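Local atomic coordinates of carnitinyl-CoA dehydratase (Mycobacterium avium, PDB entry 3R0O), a protein that probably catalyses the reversible dehydration of carnitinyl-CoA to crotonobetainyl-CoA, as a member of the enoyl-CoA hydratase/isomerase (crotonase) family. Residues A[134-139]-A[190-195]; A[62-67]-A[201-206]; A[110-115]-A[130-135]. One frame throughout, in Å; residues are numbered along the deposited sequence.

Interaction 1 of 3, residues A[134-139]-A[190-195]; sequences ACESAS and NEVVPD
The carboxylate of Asp195 straddles the start of Ser137, with one oxygen turned to its amide and the other to its hydroxyl. OD1 of Asp195 receives the amide N of Ser137 at 3.0 Å through its syn lone pair, in a nearly straight bond (166° at the hydrogen). OD2 of Asp195 lies 3.0 Å from Ser137 OG, although whether the hydroxyl proton goes to it is not settled. CG of Asp195 stands beside its own backbone N (chi1 -65°), and from there the carboxylate reaches across to the turn while OD1 also presses on Cys135, 3.2 Å from its CB.

What Asp195 grips is a type I turn, Cys135 to Ala138, closed by Ala138 N on Cys135 O. It begins where strand 131-135 ends, beside strand 191-193, an edge strand of the main six-stranded sheet of this crotonase-fold chain. The two strands run parallel here: Ala134 N bonds to Glu191 O at 3.0 Å, and Val193 N returns to Ala134 O at 2.9 Å. Beyond them Val193 O takes a weak, bent bond from Glu136 N at the first corner of the turn.

Glu136 folds back on the face that carries Ala134 and Val192. Its chain is bent at chi2 (-71°), which brings the carboxylate against CG1 of Val192, with OE2 3.5 Å away and the two side chains crossing at about a right angle. Val192 also packs on Ala180 and Leu184 of helix 180-186. Val193 points to the opposite face, where it meets Val198 and Ala201 of helix 198-210. At the start of 190-195, the side-chain amide of Asn190 donates to Lys166 O and Glu170 OE1 of the second subunit.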
ATOM      1  N   ALA A 134     -12.667  -6.014 -15.969  1.00 15.82           N
ATOM      2  CA  ALA A 134     -13.780  -6.892 -15.616  1.00 16.83           C
ATOM      3  C   ALA A 134     -15.068  -6.411 -16.285  1.00 17.22           C
ATOM      4  O   ALA A 134     -15.235  -5.228 -16.534  1.00 17.73           O
ATOM      5  CB  ALA A 134     -13.965  -6.966 -14.099  1.00 15.35           C
ATOM      6  N   CYS A 135     -15.960  -7.340 -16.576  1.00 17.85           N
ATOM      7  CA  CYS A 135     -17.277  -6.992 -17.061  1.00 20.59           C
ATOM      8  C   CYS A 135     -18.145  -6.607 -15.855  1.00 20.91           C
ATOM      9  O   CYS A 135     -17.769  -6.889 -14.710  1.00 20.30           O
ATOM     10  CB  CYS A 135     -17.874  -8.163 -17.855  1.00 21.07           C
ATOM     11  SG  CYS A 135     -18.112  -9.660 -16.862  1.00 26.87           S
ATOM     12  N   GLU A 136     -19.271  -5.933 -16.119  1.00 21.99           N
ATOM     13  CA  GLU A 136     -20.192  -5.425 -15.099  1.00 23.18           C
ATOM     14  C   GLU A 136     -20.568  -6.468 -14.072  1.00 23.01           C
ATOM     15  O   GLU A 136     -20.564  -6.195 -12.866  1.00 22.24           O
ATOM     16  CB  GLU A 136     -21.478  -4.906 -15.763  1.00 24.54           C
ATOM     17  CG  GLU A 136     -21.350  -3.542 -16.423  1.00 29.57           C
ATOM     18  CD  GLU A 136     -21.211  -2.394 -15.422  1.00 35.63           C
ATOM     19  OE1 GLU A 136     -21.644  -2.568 -14.260  1.00 41.40           O
ATOM     20  OE2 GLU A 136     -20.680  -1.314 -15.785  1.00 37.30           O
ATOM     21  N   SER A 137     -20.879  -7.678 -14.546  1.00 23.07           N
ATOM     22  CA  SER A 137     -21.381  -8.709 -13.641  1.00 23.45           C
ATOM     23  C   SER A 137     -20.279  -9.579 -12.994  1.00 22.22           C
ATOM     24  O   SER A 137     -20.589 -10.527 -12.280  1.00 22.25           O
ATOM     25  CB  SER A 137     -22.444  -9.560 -14.345  1.00 24.41           C
ATOM     26  OG  SER A 137     -21.800 -10.467 -15.212  1.00 27.49           O
ATOM     27  N   ALA A 138     -19.005  -9.246 -13.219  1.00 21.08           N
ATOM     28  CA  ALA A 138     -17.903  -9.990 -12.574  1.00 20.51           C
ATOM     29  C   ALA A 138     -17.854  -9.687 -11.065  1.00 19.98           C
ATOM     30  O   ALA A 138     -18.316  -8.651 -10.599  1.00 20.42           O
ATOM     31  CB  ALA A 138     -16.579  -9.664 -13.217  1.00 19.04           C
ATOM     32  N   SER A 139     -17.308 -10.608 -10.301  1.00 19.63           N
ATOM     33  CA  SER A 139     -17.071 -10.355  -8.888  1.00 19.66           C
ATOM     34  C   SER A 139     -15.825 -11.107  -8.488  1.00 19.08           C
ATOM     35  O   SER A 139     -15.434 -12.078  -9.155  1.00 18.82           O
ATOM     36  CB  SER A 139     -18.250 -10.809  -8.047  1.00 20.13           C
ATOM     37  OG  SER A 139     -18.476 -12.194  -8.247  1.00 21.96           O
ATOM     38  N   ASN A 190      -8.635  -2.224 -13.304  1.00 13.66           N
ATOM     39  CA  ASN A 190      -8.382  -0.996 -14.079  1.00 14.54           C
ATOM     40  C   ASN A 190      -9.588  -0.470 -14.833  1.00 14.72           C
ATOM     41  O   ASN A 190      -9.658   0.708 -15.148  1.00 14.95           O
ATOM     42  CB  ASN A 190      -7.198  -1.152 -15.043  1.00 14.62           C
ATOM     43  CG  ASN A 190      -5.940  -1.623 -14.338  1.00 14.41           C
ATOM     44  OD1 ASN A 190      -5.744  -2.822 -14.171  1.00 12.64           O
ATOM     45  ND2 ASN A 190      -5.108  -0.678 -13.877  1.00 13.41           N
ATOM     46  N   GLU A 191     -10.539  -1.346 -15.127  1.00 15.11           N
ATOM     47  CA  GLU A 191     -11.672  -0.941 -15.930  1.00 15.49           C
ATOM     48  C   GLU A 191     -12.821  -1.909 -15.743  1.00 15.46           C
ATOM     49  O   GLU A 191     -12.608  -3.098 -15.494  1.00 13.63           O
ATOM     50  CB  GLU A 191     -11.268  -0.860 -17.410  1.00 15.18           C
ATOM     51  CG  GLU A 191     -12.266  -0.082 -18.247  1.00 18.83           C
ATOM     52  CD  GLU A 191     -11.873   0.036 -19.699  1.00 21.70           C
ATOM     53  OE1 GLU A 191     -10.881  -0.603 -20.138  1.00 23.02           O
ATOM     54  OE2 GLU A 191     -12.587   0.765 -20.412  1.00 24.62           O
ATOM     55  N   VAL A 192     -14.036  -1.375 -15.869  1.00 15.83           N
ATOM     56  CA  VAL A 192     -15.248  -2.169 -15.851  1.00 16.90           C
ATOM     57  C   VAL A 192     -15.940  -1.870 -17.184  1.00 18.22           C
ATOM     58  O   VAL A 192     -16.054  -0.701 -17.543  1.00 18.97           O
ATOM     59  CB  VAL A 192     -16.139  -1.778 -14.649  1.00 17.33           C
ATOM     60  CG1 VAL A 192     -17.542  -2.386 -14.766  1.00 16.20           C
ATOM     61  CG2 VAL A 192     -15.456  -2.193 -13.320  1.00 15.38           C
ATOM     62  N   VAL A 193     -16.358  -2.913 -17.915  1.00 18.91           N
ATOM     63  CA  VAL A 193     -16.950  -2.785 -19.265  1.00 19.38           C
ATOM     64  C   VAL A 193     -18.199  -3.677 -19.371  1.00 20.08           C
ATOM     65  O   VAL A 193     -18.408  -4.518 -18.510  1.00 19.97           O
ATOM     66  CB  VAL A 193     -15.935  -3.157 -20.389  1.00 19.54           C
ATOM     67  CG1 VAL A 193     -14.715  -2.209 -20.373  1.00 19.25           C
ATOM     68  CG2 VAL A 193     -15.522  -4.656 -20.321  1.00 18.40           C
ATOM     69  N   PRO A 194     -19.038  -3.494 -20.415  1.00 21.11           N
ATOM     70  CA  PRO A 194     -20.236  -4.346 -20.527  1.00 21.21           C
ATOM     71  C   PRO A 194     -19.919  -5.848 -20.678  1.00 21.25           C
ATOM     72  O   PRO A 194     -18.910  -6.222 -21.287  1.00 19.78           O
ATOM     73  CB  PRO A 194     -20.924  -3.824 -21.798  1.00 21.85           C
ATOM     74  CG  PRO A 194     -20.511  -2.354 -21.881  1.00 22.94           C
ATOM     75  CD  PRO A 194     -19.065  -2.361 -21.370  1.00 21.43           C
ATOM     76  N   ASP A 195     -20.785  -6.693 -20.124  1.00 21.83           N
ATOM     77  CA  ASP A 195     -20.644  -8.129 -20.288  1.00 22.17           C
ATOM     78  C   ASP A 195     -20.543  -8.442 -21.769  1.00 23.39           C
ATOM     79  O   ASP A 195     -21.252  -7.838 -22.602  1.00 23.14           O
ATOM     80  CB  ASP A 195     -21.847  -8.874 -19.693  1.00 22.81           C
ATOM     81  CG  ASP A 195     -21.960  -8.705 -18.186  1.00 23.35           C
ATOM     82  OD1 ASP A 195     -21.040  -8.176 -17.535  1.00 24.24           O
ATOM     83  OD2 ASP A 195     -22.991  -9.090 -17.632  1.00 28.69           O
TER

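Interaction 2 of 3, residues A[62-67]-A[201-206]; sequences AVVITG and AALALA
Helix-on-sheet packing, a basic layer of the alpha/beta crotonase fold, joins helix 198-210 to strand 62-67. The short segments run nearly antiparallel, at 164°, with their axes 9.1 Å apart. That is a close approach for a helix on a sheet, and it goes with the small side chains placed at the interface: Ala202 and Ala206 direct their methyl groups at the strand one helical turn apart, and Ala62 and Val64, two residues apart along the strand, answer from the same face.

Val64 carries most of the contact with its two branches spread apart. CG1, anti to the backbone N (chi1 174°), comes up against the methyl of Ala202, with Val64 CG1 and Ala202 CB 3.8 Å apart. CG2 is turned the other way, along the helix. It touches the branch end of Leu203, Val64 CG2 lying 4.3 Å from Leu203 CD2, and more loosely the methyl of Ala206. The isopropyl group thus meets three helix residues. Leu203 starts from the flank of the helix, and only its end leans in to the strand. Nearer the start of strand 62-67 the contact narrows to two methyls facing each other, Ala62 CB and Ala206 CB, at 4.3 Å. The touching groups are all apolar, so the grip is van der Waals contact and exclusion of water.

The same helix face spans further strands of the sheet. Ala202 and Ala206 also rest on Ile111 of strand 110-114, and Ala206 reaches Val25 of strand 25-30. Leu205 of the helix, turned off the strand, packs on Thr174 of the second subunit. Within the sheet, strand 62-67 is held between strands 25-30 and 110-114.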
ATOM      1  N   ALA A  62       2.716  -8.453 -25.162  1.00 19.47           N
ATOM      2  CA  ALA A  62       1.732  -8.456 -24.075  1.00 18.24           C
ATOM      3  C   ALA A  62       0.906  -9.723 -24.137  1.00 17.47           C
ATOM      4  O   ALA A  62       0.806 -10.351 -25.181  1.00 17.03           O
ATOM      5  CB  ALA A  62       0.831  -7.249 -24.129  1.00 18.32           C
ATOM      6  N   VAL A  63       0.335 -10.094 -22.992  1.00 16.41           N
ATOM      7  CA  VAL A  63      -0.476 -11.288 -22.852  1.00 15.05           C
ATOM      8  C   VAL A  63      -1.825 -10.918 -22.247  1.00 15.53           C
ATOM      9  O   VAL A  63      -1.910 -10.060 -21.343  1.00 15.56           O
ATOM     10  CB  VAL A  63       0.239 -12.362 -21.972  1.00 15.63           C
ATOM     11  CG1 VAL A  63      -0.672 -13.525 -21.630  1.00 12.71           C
ATOM     12  CG2 VAL A  63       1.509 -12.862 -22.654  1.00 12.58           C
ATOM     13  N   VAL A  64      -2.881 -11.548 -22.769  1.00 15.14           N
ATOM     14  CA  VAL A  64      -4.213 -11.452 -22.201  1.00 14.58           C
ATOM     15  C   VAL A  64      -4.692 -12.856 -21.877  1.00 14.84           C
ATOM     16  O   VAL A  64      -4.563 -13.768 -22.702  1.00 14.49           O
ATOM     17  CB  VAL A  64      -5.201 -10.750 -23.181  1.00 16.36           C
ATOM     18  CG1 VAL A  64      -6.654 -10.784 -22.634  1.00 13.75           C
ATOM     19  CG2 VAL A  64      -4.743  -9.289 -23.486  1.00 15.37           C
ATOM     20  N   ILE A  65      -5.204 -13.043 -20.660  1.00 14.21           N
ATOM     21  CA  ILE A  65      -5.852 -14.301 -20.289  1.00 15.07           C
ATOM     22  C   ILE A  65      -7.341 -14.062 -19.991  1.00 14.73           C
ATOM     23  O   ILE A  65      -7.698 -13.081 -19.335  1.00 14.90           O
ATOM     24  CB  ILE A  65      -5.124 -14.989 -19.079  1.00 15.41           C
ATOM     25  CG1 ILE A  65      -5.654 -16.412 -18.855  1.00 14.53           C
ATOM     26  CG2 ILE A  65      -5.233 -14.146 -17.805  1.00 14.01           C
ATOM     27  CD1 ILE A  65      -4.668 -17.339 -18.053  1.00 12.49           C
ATOM     28  N   THR A  66      -8.207 -14.947 -20.477  1.00 14.89           N
ATOM     29  CA  THR A  66      -9.641 -14.814 -20.276  1.00 14.28           C
ATOM     30  C   THR A  66     -10.291 -16.204 -20.163  1.00 15.26           C
ATOM     31  O   THR A  66      -9.621 -17.225 -20.375  1.00 14.71           O
ATOM     32  CB  THR A  66     -10.265 -13.967 -21.443  1.00 14.86           C
ATOM     33  OG1 THR A  66     -11.536 -13.410 -21.050  1.00 15.25           O
ATOM     34  CG2 THR A  66     -10.411 -14.807 -22.736  1.00 14.66           C
ATOM     35  N   GLY A  67     -11.586 -16.246 -19.826  1.00 15.97           N
ATOM     36  CA  GLY A  67     -12.345 -17.512 -19.749  1.00 16.83           C
ATOM     37  C   GLY A  67     -13.378 -17.533 -20.864  1.00 18.12           C
ATOM     38  O   GLY A  67     -13.870 -16.483 -21.258  1.00 18.90           O
ATOM     39  N   ALA A 201     -11.936  -4.992 -24.934  1.00 19.14           N
ATOM     40  CA  ALA A 201     -11.455  -3.958 -24.016  1.00 18.30           C
ATOM     41  C   ALA A 201     -10.024  -4.274 -23.557  1.00 18.05           C
ATOM     42  O   ALA A 201      -9.186  -3.375 -23.442  1.00 17.70           O
ATOM     43  CB  ALA A 201     -12.409  -3.793 -22.840  1.00 17.41           C
ATOM     44  N   ALA A 202      -9.734  -5.552 -23.353  1.00 17.79           N
ATOM     45  CA  ALA A 202      -8.397  -5.947 -22.917  1.00 17.50           C
ATOM     46  C   ALA A 202      -7.394  -5.762 -24.030  1.00 18.46           C
ATOM     47  O   ALA A 202      -6.259  -5.318 -23.777  1.00 19.12           O
ATOM     48  CB  ALA A 202      -8.380  -7.397 -22.403  1.00 16.87           C
ATOM     49  N   LEU A 203      -7.785  -6.126 -25.258  1.00 18.72           N
ATOM     50  CA  LEU A 203      -6.916  -5.889 -26.395  1.00 19.22           C
ATOM     51  C   LEU A 203      -6.662  -4.410 -26.583  1.00 18.93           C
ATOM     52  O   LEU A 203      -5.536  -4.034 -26.869  1.00 19.55           O
ATOM     53  CB  LEU A 203      -7.413  -6.547 -27.692  1.00 19.69           C
ATOM     54  CG  LEU A 203      -7.476  -8.083 -27.665  1.00 20.68           C
ATOM     55  CD1 LEU A 203      -8.235  -8.594 -28.911  1.00 20.80           C
ATOM     56  CD2 LEU A 203      -6.066  -8.687 -27.585  1.00 21.03           C
ATOM     57  N   ALA A 204      -7.688  -3.571 -26.399  1.00 19.08           N
ATOM     58  CA  ALA A 204      -7.494  -2.122 -26.498  1.00 18.57           C
ATOM     59  C   ALA A 204      -6.494  -1.630 -25.435  1.00 17.84           C
ATOM     60  O   ALA A 204      -5.608  -0.820 -25.731  1.00 17.57           O
ATOM     61  CB  ALA A 204      -8.850  -1.340 -26.455  1.00 19.28           C
ATOM     62  N   LEU A 205      -6.598  -2.143 -24.213  1.00 16.90           N
ATOM     63  CA  LEU A 205      -5.608  -1.803 -23.184  1.00 16.49           C
ATOM     64  C   LEU A 205      -4.191  -2.277 -23.573  1.00 16.88           C
ATOM     65  O   LEU A 205      -3.224  -1.502 -23.497  1.00 17.37           O
ATOM     66  CB  LEU A 205      -6.024  -2.359 -21.819  1.00 15.60           C
ATOM     67  CG  LEU A 205      -4.990  -2.193 -20.684  1.00 15.51           C
ATOM     68  CD1 LEU A 205      -4.591  -0.745 -20.537  1.00 12.67           C
ATOM     69  CD2 LEU A 205      -5.508  -2.726 -19.371  1.00 13.34           C
ATOM     70  N   ALA A 206      -4.078  -3.523 -24.047  1.00 16.48           N
ATOM     71  CA  ALA A 206      -2.809  -4.046 -24.531  1.00 17.42           C
ATOM     72  C   ALA A 206      -2.163  -3.170 -25.626  1.00 17.99           C
ATOM     73  O   ALA A 206      -0.941  -2.975 -25.637  1.00 18.35           O
ATOM     74  CB  ALA A 206      -2.986  -5.484 -25.040  1.00 17.61           C
TER

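Interaction 3 of 3, residues A[110-115]-A[130-135]; sequences TIAAVN and DLVIAC. With EDO (1,2-ethanediol), chain D.
Two neighbouring parallel strands of the main sheet, 110-114 and 131-135, meet here as the two arms of a beta-alpha-beta unit whose connection includes helix 121-128. In crotonase relatives this connection supplies a backbone amide of the oxyanion hole that holds the acyl-CoA carbonyl.

The starts of the two strands are laced by Thr110 and Asp130. Asp130 OD2 accepts Thr110 N at 2.8 Å, met on its anti side and 27° out of the carboxylate plane. In return Thr110 OG1, set between its own backbone N and carbonyl carbon (chi1 54°), accepts Asp130 N at 3.1 Å. This hydroxyl also bonds to O2 of a 1,2-ethanediol molecule at 2.7 Å. The buried carboxylate has further partners, a salt bridge from OD2 to Lys221 and a bond from OD1 to Tyr225 OH, which probably stabilise its negative charge.

From there the regular parallel ladder takes over: Leu131 N to Thr110 O, Ala112 N to Leu131 O, Ile133 N to Ala112 O and, shortest, Val114 N to Ile133 O at 2.7 Å. Cys135 N to Val114 O closes it. On the face of Ala112 and Val114, the side chains of Val114 and Val132 cross obliquely, Val114 CG2 lying 3.6 Å from Val132 CG1, and Val114 CB meets Ala134 CB at 4.0 Å.

The other face, bearing Ile111, Ala113, Leu131 and Ile133, lies under helix 198-210, where Val198 packs on Ala113 and Ile209 covers Leu131. Strand 62-67 flanks Ile111 and Ala113 on one side of the pair, and strand 191-193 flanks Ile133 on the other.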
ATOM      1  N   THR A 110       0.838  -8.733 -18.447  1.00 13.95           N
ATOM      2  CA  THR A 110      -0.277  -9.658 -18.518  1.00 12.77           C
ATOM      3  C   THR A 110      -1.529  -8.909 -18.104  1.00 12.91           C
ATOM      4  O   THR A 110      -1.506  -8.118 -17.159  1.00 12.32           O
ATOM      5  CB  THR A 110      -0.069 -10.855 -17.592  1.00 13.39           C
ATOM      6  OG1 THR A 110       0.201 -10.381 -16.263  1.00 13.29           O
ATOM      7  CG2 THR A 110       1.126 -11.748 -18.081  1.00 10.09           C
ATOM      8  N   ILE A 111      -2.616  -9.163 -18.817  1.00 13.20           N
ATOM      9  CA  ILE A 111      -3.891  -8.511 -18.542  1.00 14.06           C
ATOM     10  C   ILE A 111      -4.940  -9.588 -18.321  1.00 14.72           C
ATOM     11  O   ILE A 111      -5.184 -10.400 -19.224  1.00 15.24           O
ATOM     12  CB  ILE A 111      -4.322  -7.623 -19.734  1.00 14.02           C
ATOM     13  CG1 ILE A 111      -3.311  -6.485 -19.952  1.00 15.88           C
ATOM     14  CG2 ILE A 111      -5.737  -7.016 -19.505  1.00 14.72           C
ATOM     15  CD1 ILE A 111      -3.444  -5.829 -21.352  1.00 17.01           C
ATOM     16  N   ALA A 112      -5.553  -9.632 -17.136  1.00 14.24           N
ATOM     17  CA  ALA A 112      -6.685 -10.551 -16.966  1.00 14.00           C
ATOM     18  C   ALA A 112      -7.957  -9.880 -17.496  1.00 15.18           C
ATOM     19  O   ALA A 112      -8.344  -8.791 -17.043  1.00 15.06           O
ATOM     20  CB  ALA A 112      -6.854 -10.983 -15.489  1.00 13.82           C
ATOM     21  N   ALA A 113      -8.600 -10.537 -18.465  1.00 15.86           N
ATOM     22  CA  ALA A 113      -9.849 -10.060 -19.019  1.00 15.85           C
ATOM     23  C   ALA A 113     -10.935 -10.892 -18.362  1.00 16.00           C
ATOM     24  O   ALA A 113     -11.239 -12.011 -18.804  1.00 15.64           O
ATOM     25  CB  ALA A 113      -9.844 -10.222 -20.540  1.00 16.58           C
ATOM     26  N   VAL A 114     -11.490 -10.343 -17.282  1.00 15.21           N
ATOM     27  CA  VAL A 114     -12.411 -11.061 -16.399  1.00 15.40           C
ATOM     28  C   VAL A 114     -13.861 -10.993 -16.939  1.00 16.73           C
ATOM     29  O   VAL A 114     -14.584  -9.996 -16.747  1.00 16.70           O
ATOM     30  CB  VAL A 114     -12.284 -10.544 -14.926  1.00 15.94           C
ATOM     31  CG1 VAL A 114     -13.156 -11.378 -13.960  1.00 14.61           C
ATOM     32  CG2 VAL A 114     -10.814 -10.585 -14.465  1.00 13.24           C
ATOM     33  N   ASN A 115     -14.238 -12.061 -17.643  1.00 17.13           N
ATOM     34  CA  ASN A 115     -15.487 -12.193 -18.385  1.00 18.41           C
ATOM     35  C   ASN A 115     -16.675 -12.659 -17.553  1.00 19.87           C
ATOM     36  O   ASN A 115     -17.785 -12.848 -18.085  1.00 20.35           O
ATOM     37  CB  ASN A 115     -15.284 -13.226 -19.499  1.00 18.50           C
ATOM     38  CG  ASN A 115     -14.859 -14.588 -18.953  1.00 17.80           C
ATOM     39  OD1 ASN A 115     -13.730 -14.760 -18.501  1.00 16.42           O
ATOM     40  ND2 ASN A 115     -15.773 -15.561 -18.989  1.00 19.92           N
ATOM     41  N   ASP A 130      -0.834  -8.325 -14.177  1.00 12.06           N
ATOM     42  CA  ASP A 130      -0.415  -6.944 -14.003  1.00 11.91           C
ATOM     43  C   ASP A 130      -1.595  -5.945 -13.978  1.00 12.37           C
ATOM     44  O   ASP A 130      -1.583  -4.967 -13.214  1.00 11.47           O
ATOM     45  CB  ASP A 130       0.577  -6.565 -15.089  1.00 12.16           C
ATOM     46  CG  ASP A 130       1.814  -7.452 -15.049  1.00 14.80           C
ATOM     47  OD1 ASP A 130       2.309  -7.697 -13.920  1.00 14.50           O
ATOM     48  OD2 ASP A 130       2.257  -7.919 -16.117  1.00 12.51           O
ATOM     49  N   LEU A 131      -2.575  -6.198 -14.836  1.00 12.13           N
ATOM     50  CA  LEU A 131      -3.685  -5.306 -15.071  1.00 13.07           C
ATOM     51  C   LEU A 131      -4.971  -6.150 -15.146  1.00 13.35           C
ATOM     52  O   LEU A 131      -4.926  -7.355 -15.438  1.00 12.97           O
ATOM     53  CB  LEU A 131      -3.430  -4.551 -16.385  1.00 13.57           C
ATOM     54  CG  LEU A 131      -2.142  -3.692 -16.394  1.00 13.06           C
ATOM     55  CD1 LEU A 131      -1.759  -3.241 -17.787  1.00 13.54           C
ATOM     56  CD2 LEU A 131      -2.306  -2.483 -15.493  1.00 10.58           C
ATOM     57  N   VAL A 132      -6.110  -5.531 -14.860  1.00 13.31           N
ATOM     58  CA  VAL A 132      -7.384  -6.262 -14.884  1.00 13.10           C
ATOM     59  C   VAL A 132      -8.516  -5.447 -15.484  1.00 13.57           C
ATOM     60  O   VAL A 132      -8.727  -4.306 -15.070  1.00 13.16           O
ATOM     61  CB  VAL A 132      -7.830  -6.747 -13.460  1.00 12.62           C
ATOM     62  CG1 VAL A 132      -9.183  -7.474 -13.560  1.00 12.50           C
ATOM     63  CG2 VAL A 132      -6.785  -7.653 -12.829  1.00 12.71           C
ATOM     64  N   ILE A 133      -9.247  -6.045 -16.444  1.00 14.40           N
ATOM     65  CA  ILE A 133     -10.510  -5.484 -16.919  1.00 15.00           C
ATOM     66  C   ILE A 133     -11.601  -6.493 -16.596  1.00 16.32           C
ATOM     67  O   ILE A 133     -11.447  -7.690 -16.856  1.00 16.24           O
ATOM     68  CB  ILE A 133     -10.496  -5.141 -18.434  1.00 15.51           C
ATOM     69  CG1 ILE A 133      -9.453  -4.044 -18.691  1.00 15.77           C
ATOM     70  CG2 ILE A 133     -11.886  -4.632 -18.880  1.00 15.43           C
ATOM     71  CD1 ILE A 133      -9.356  -3.585 -20.118  1.00 17.00           C
ATOM     72  N   ALA A 134     -12.667  -6.014 -15.969  1.00 15.82           N
ATOM     73  CA  ALA A 134     -13.780  -6.892 -15.616  1.00 16.83           C
ATOM     74  C   ALA A 134     -15.068  -6.411 -16.285  1.00 17.22           C
ATOM     75  O   ALA A 134     -15.235  -5.228 -16.534  1.00 17.73           O
ATOM     76  CB  ALA A 134     -13.965  -6.966 -14.099  1.00 15.35           C
ATOM     77  N   CYS A 135     -15.960  -7.340 -16.576  1.00 17.85           N
ATOM     78  CA  CYS A 135     -17.277  -6.992 -17.061  1.00 20.59           C
ATOM     79  C   CYS A 135     -18.145  -6.607 -15.855  1.00 20.91           C
ATOM     80  O   CYS A 135     -17.769  -6.889 -14.710  1.00 20.30           O
ATOM     81  CB  CYS A 135     -17.874  -8.163 -17.855  1.00 21.07           C
ATOM     82  SG  CYS A 135     -18.112  -9.660 -16.862  1.00 26.87           S
TER
HETATM   83  C1  EDO D 270       1.661 -14.654 -14.982  1.00 24.28           C
HETATM   84  O1  EDO D 270       2.852 -14.221 -15.648  1.00 18.79           O
HETATM   85  C2  EDO D 270       1.170 -13.574 -14.026  1.00 25.51           C
HETATM   86  O2  EDO D 270       1.326 -12.284 -14.641  1.00 30.18           O

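Overall arrangement
All three contacts involve one sheet, and interactions 1 and 3 share strand 131-135. Interactions 2 and 3 are buried, interaction 1 only partly. Interaction 3 is a ladder of backbone bonds with a polar clasp at one end. Interaction 1 takes up strand 131-135 where that ladder stops, sharing Ala134 and Cys135, and carries the pairing to the outer strand; several of its residues face solvent, and a side-chain carboxylate adds to the backbone pairing. Interaction 2 differs in kind: wholly apolar, it lays helix 198-210 over the sheet. Strand 191-193 leads into that helix, tying 1 to 2. Strands 62-67 and 110-114 are sheet neighbours, linking 2 to 3.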